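Local coordinates for succinyl-CoA ligase (ADP-forming) subunit alpha (Methanosaeta concilii, PDB 6HXI), which belongs to the CoA-ligase family, carries a citrate synthase-like C-terminal region, and binds coenzyme A, at residues I42-H54 and L65-Y78. Numbering follows the deposited sequence.
Sequences ISAIINPSRAGIH and LPMYKTIPLAALAY
Met67 reaches both arms of segment 42-54 from the strand between them. Its backbone pairs in parallel with Ile45 and antiparallel with Gly52, whose N and O both bond to it; the bond from Met67 N to Gly52 O (2.8 Å) is bent, with the donor well above the carbonyl plane. On the other edge, Tyr68 N meets Ile45 O at 2.8 Å, nearly straight at 169°, and Asn47 N returns to Tyr68 O at 2.7 Å. With CG anti to the backbone N (chi1 -169°), the Met67 chain runs past Asn47 CB, then bends at chi3 to set CE over one face of the Arg50 guanidinium, 3.5 Å from NH2. Leu65 continues this face: its CD1 lies 3.8 Å from Ile42 CG2, the two side chains crossing at about a right angle.

On the reverse face, Ile46 packs on helix 71-77, CD1 touching Ile71 CG1 at 3.7 Å and CG1 meeting Ala74 CB; on the strand Ala44 CB sits at the Tyr68 ring edge, and past the helix Ser43 O lies over the centre of one Tyr78 ring face. Thr70 caps that helix, its OG1 accepting from Leu73 N.

Further out, an Asx turn at Asn47, within a type I turn to Arg50, links the two arms. Helix 22-34 supplies Met28 and Ile25 behind Ile42 and Ile45, and Tyr20 OH bonds His54 ND1. Strand 61-68 is both the second arm of a beta hairpin with 52-58, the mixed sheet's edge within this chain, and the parallel neighbour of 42-46, consistent with the Rossmann-like CoA-binding domain of this family.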
# COMPACT_ATOMS: atom_id res chain seq x y z
N ILE B 42 10.71 -27.46 -33.35
CA ILE B 42 9.46 -26.78 -33.04
C ILE B 42 9.58 -25.30 -33.39
O ILE B 42 10.41 -24.60 -32.79
CB ILE B 42 9.06 -26.96 -31.55
CG1 ILE B 42 8.86 -28.45 -31.19
CG2 ILE B 42 7.84 -26.09 -31.18
CD1 ILE B 42 8.78 -28.72 -29.64
N SER B 43 8.74 -24.82 -34.31
CA SER B 43 8.69 -23.41 -34.70
C SER B 43 7.78 -22.66 -33.71
O SER B 43 8.14 -21.57 -33.28
CB SER B 43 8.15 -23.28 -36.13
OG SER B 43 9.09 -23.72 -37.09
N ALA B 44 6.61 -23.25 -33.35
CA ALA B 44 5.67 -22.62 -32.42
C ALA B 44 4.77 -23.61 -31.69
O ALA B 44 4.61 -24.76 -32.12
CB ALA B 44 4.79 -21.59 -33.15
N ILE B 45 4.16 -23.14 -30.61
CA ILE B 45 3.18 -23.88 -29.84
C ILE B 45 1.84 -23.25 -30.16
O ILE B 45 1.76 -22.02 -30.31
CB ILE B 45 3.49 -23.85 -28.33
CG1 ILE B 45 4.88 -24.44 -28.05
CG2 ILE B 45 2.41 -24.57 -27.51
CD1 ILE B 45 5.62 -23.67 -27.07
N ILE B 46 0.78 -24.06 -30.29
CA ILE B 46 -0.54 -23.51 -30.50
C ILE B 46 -1.29 -23.77 -29.18
O ILE B 46 -1.46 -24.92 -28.78
CB ILE B 46 -1.25 -24.03 -31.80
CG1 ILE B 46 -0.32 -23.86 -33.03
CG2 ILE B 46 -2.58 -23.30 -32.01
CD1 ILE B 46 -0.65 -24.72 -34.20
N ASN B 47 -1.62 -22.70 -28.46
CA ASN B 47 -2.31 -22.75 -27.19
C ASN B 47 -3.65 -22.01 -27.34
O ASN B 47 -3.68 -20.78 -27.41
CB ASN B 47 -1.44 -22.15 -26.08
CG ASN B 47 -1.98 -22.33 -24.68
OD1 ASN B 47 -3.13 -22.72 -24.45
ND2 ASN B 47 -1.17 -22.00 -23.70
N PRO B 48 -4.77 -22.77 -27.38
CA PRO B 48 -6.08 -22.12 -27.61
C PRO B 48 -6.53 -21.15 -26.53
O PRO B 48 -7.39 -20.29 -26.79
CB PRO B 48 -7.04 -23.28 -27.80
CG PRO B 48 -6.31 -24.47 -27.34
CD PRO B 48 -4.88 -24.24 -27.33
N SER B 49 -5.94 -21.25 -25.34
CA SER B 49 -6.26 -20.36 -24.22
C SER B 49 -5.44 -19.10 -24.24
O SER B 49 -5.87 -18.11 -23.67
CB SER B 49 -5.98 -21.05 -22.89
OG SER B 49 -6.75 -22.22 -22.68
N ARG B 50 -4.21 -19.14 -24.83
CA ARG B 50 -3.28 -18.02 -24.68
C ARG B 50 -2.18 -17.92 -25.75
O ARG B 50 -1.54 -18.90 -26.09
CB ARG B 50 -2.58 -18.23 -23.32
CG ARG B 50 -1.72 -17.11 -22.81
CD ARG B 50 -1.50 -17.25 -21.32
NE ARG B 50 -0.83 -18.50 -20.94
CZ ARG B 50 0.49 -18.65 -20.87
NH1 ARG B 50 1.01 -19.80 -20.46
NH2 ARG B 50 1.30 -17.65 -21.19
N ALA B 51 -1.91 -16.69 -26.18
CA ALA B 51 -0.79 -16.37 -27.06
C ALA B 51 0.33 -15.87 -26.11
O ALA B 51 0.04 -15.41 -25.00
CB ALA B 51 -1.17 -15.27 -28.04
N GLY B 52 1.58 -16.00 -26.53
CA GLY B 52 2.71 -15.54 -25.74
C GLY B 52 3.99 -16.27 -26.02
O GLY B 52 4.32 -16.57 -27.17
N ILE B 53 4.73 -16.55 -24.95
CA ILE B 53 6.00 -17.26 -25.01
C ILE B 53 6.02 -18.46 -24.12
O ILE B 53 5.28 -18.52 -23.12
CB ILE B 53 7.22 -16.34 -24.73
CG1 ILE B 53 7.14 -15.67 -23.32
CG2 ILE B 53 7.45 -15.33 -25.84
CD1 ILE B 53 8.52 -15.06 -22.83
N HIS B 54 6.88 -19.42 -24.47
CA HIS B 54 7.12 -20.59 -23.67
C HIS B 54 8.63 -20.78 -23.58
O HIS B 54 9.32 -20.73 -24.58
CB HIS B 54 6.44 -21.81 -24.28
CG HIS B 54 6.83 -23.11 -23.62
ND1 HIS B 54 6.40 -23.43 -22.33
CD2 HIS B 54 7.61 -24.12 -24.07
CE1 HIS B 54 6.93 -24.62 -22.06
NE2 HIS B 54 7.67 -25.07 -23.08
N LEU B 65 10.20 -20.17 -27.12
CA LEU B 65 9.36 -20.58 -28.24
C LEU B 65 8.13 -19.68 -28.28
O LEU B 65 7.54 -19.43 -27.23
CB LEU B 65 8.93 -22.05 -28.16
CG LEU B 65 10.06 -23.08 -28.26
CD1 LEU B 65 9.51 -24.46 -28.15
CD2 LEU B 65 10.88 -22.90 -29.54
N PRO B 66 7.75 -19.20 -29.49
CA PRO B 66 6.52 -18.40 -29.60
C PRO B 66 5.27 -19.28 -29.44
O PRO B 66 5.32 -20.48 -29.70
CB PRO B 66 6.62 -17.76 -30.98
CG PRO B 66 7.50 -18.67 -31.75
CD PRO B 66 8.38 -19.42 -30.81
N MET B 67 4.17 -18.68 -28.98
CA MET B 67 2.96 -19.40 -28.67
C MET B 67 1.75 -18.64 -29.21
O MET B 67 1.58 -17.46 -28.90
CB MET B 67 2.94 -19.63 -27.15
CG MET B 67 1.89 -20.57 -26.67
SD MET B 67 2.21 -21.02 -24.94
CE MET B 67 1.71 -19.55 -24.10
N TYR B 68 1.00 -19.30 -30.12
CA TYR B 68 -0.15 -18.75 -30.87
C TYR B 68 -1.47 -19.33 -30.43
O TYR B 68 -1.52 -20.50 -30.09
CB TYR B 68 0.04 -18.96 -32.39
CG TYR B 68 1.20 -18.15 -32.94
CD1 TYR B 68 2.50 -18.64 -32.88
CD2 TYR B 68 1.00 -16.88 -33.45
CE1 TYR B 68 3.58 -17.88 -33.34
CE2 TYR B 68 2.07 -16.11 -33.92
CZ TYR B 68 3.36 -16.61 -33.85
OH TYR B 68 4.41 -15.88 -34.31
N LYS B 69 -2.54 -18.53 -30.49
CA LYS B 69 -3.89 -18.97 -30.10
C LYS B 69 -4.54 -19.88 -31.15
O LYS B 69 -5.33 -20.75 -30.78
CB LYS B 69 -4.79 -17.75 -29.85
CG LYS B 69 -5.12 -17.49 -28.38
CD LYS B 69 -6.45 -16.75 -28.22
CE LYS B 69 -7.02 -16.91 -26.83
NZ LYS B 69 -8.40 -16.36 -26.71
N THR B 70 -4.23 -19.66 -32.45
CA THR B 70 -4.84 -20.42 -33.56
C THR B 70 -3.81 -21.03 -34.52
O THR B 70 -2.67 -20.57 -34.61
CB THR B 70 -5.87 -19.55 -34.36
OG1 THR B 70 -5.17 -18.63 -35.21
CG2 THR B 70 -6.86 -18.79 -33.47
N ILE B 71 -4.25 -22.06 -35.27
CA ILE B 71 -3.47 -22.74 -36.31
C ILE B 71 -3.20 -21.79 -37.50
O ILE B 71 -2.03 -21.66 -37.86
CB ILE B 71 -4.09 -24.09 -36.72
CG1 ILE B 71 -4.08 -25.08 -35.54
CG2 ILE B 71 -3.39 -24.68 -37.96
CD1 ILE B 71 -5.16 -26.23 -35.64
N PRO B 72 -4.21 -21.07 -38.10
CA PRO B 72 -3.90 -20.13 -39.19
C PRO B 72 -2.90 -19.02 -38.83
O PRO B 72 -2.13 -18.61 -39.70
CB PRO B 72 -5.27 -19.53 -39.55
CG PRO B 72 -6.24 -20.55 -39.11
CD PRO B 72 -5.66 -21.09 -37.84
N LEU B 73 -2.91 -18.52 -37.58
CA LEU B 73 -1.97 -17.46 -37.17
C LEU B 73 -0.54 -17.98 -37.07
O LEU B 73 0.39 -17.30 -37.51
CB LEU B 73 -2.39 -16.80 -35.85
CG LEU B 73 -3.49 -15.74 -35.95
CD1 LEU B 73 -4.06 -15.44 -34.59
CD2 LEU B 73 -2.97 -14.45 -36.57
N ALA B 74 -0.38 -19.20 -36.55
CA ALA B 74 0.93 -19.85 -36.43
C ALA B 74 1.47 -20.18 -37.81
O ALA B 74 2.62 -19.87 -38.09
CB ALA B 74 0.84 -21.11 -35.59
N ALA B 75 0.62 -20.77 -38.69
CA ALA B 75 0.99 -21.16 -40.04
C ALA B 75 1.48 -19.98 -40.87
O ALA B 75 2.51 -20.09 -41.53
CB ALA B 75 -0.18 -21.86 -40.73
N LEU B 76 0.80 -18.83 -40.76
CA LEU B 76 1.19 -17.59 -41.43
C LEU B 76 2.53 -17.04 -40.89
O LEU B 76 3.33 -16.52 -41.67
CB LEU B 76 0.07 -16.53 -41.30
CG LEU B 76 0.13 -15.41 -42.33
CD1 LEU B 76 -0.58 -15.81 -43.62
CD2 LEU B 76 -0.47 -14.14 -41.78
N ALA B 77 2.79 -17.18 -39.58
CA ALA B 77 4.06 -16.72 -39.00
C ALA B 77 5.22 -17.70 -39.32
O ALA B 77 6.32 -17.26 -39.64
CB ALA B 77 3.92 -16.55 -37.50
N TYR B 78 4.96 -19.02 -39.29
CA TYR B 78 5.97 -20.04 -39.56
C TYR B 78 5.56 -20.94 -40.73
O TYR B 78 5.21 -22.11 -40.49
CB TYR B 78 6.35 -20.82 -38.27
CG TYR B 78 6.97 -19.94 -37.22
CD1 TYR B 78 8.34 -19.67 -37.23
CD2 TYR B 78 6.19 -19.27 -36.29
CE1 TYR B 78 8.91 -18.78 -36.32
CE2 TYR B 78 6.74 -18.36 -35.39
CZ TYR B 78 8.11 -18.14 -35.39
OH TYR B 78 8.66 -17.25 -34.49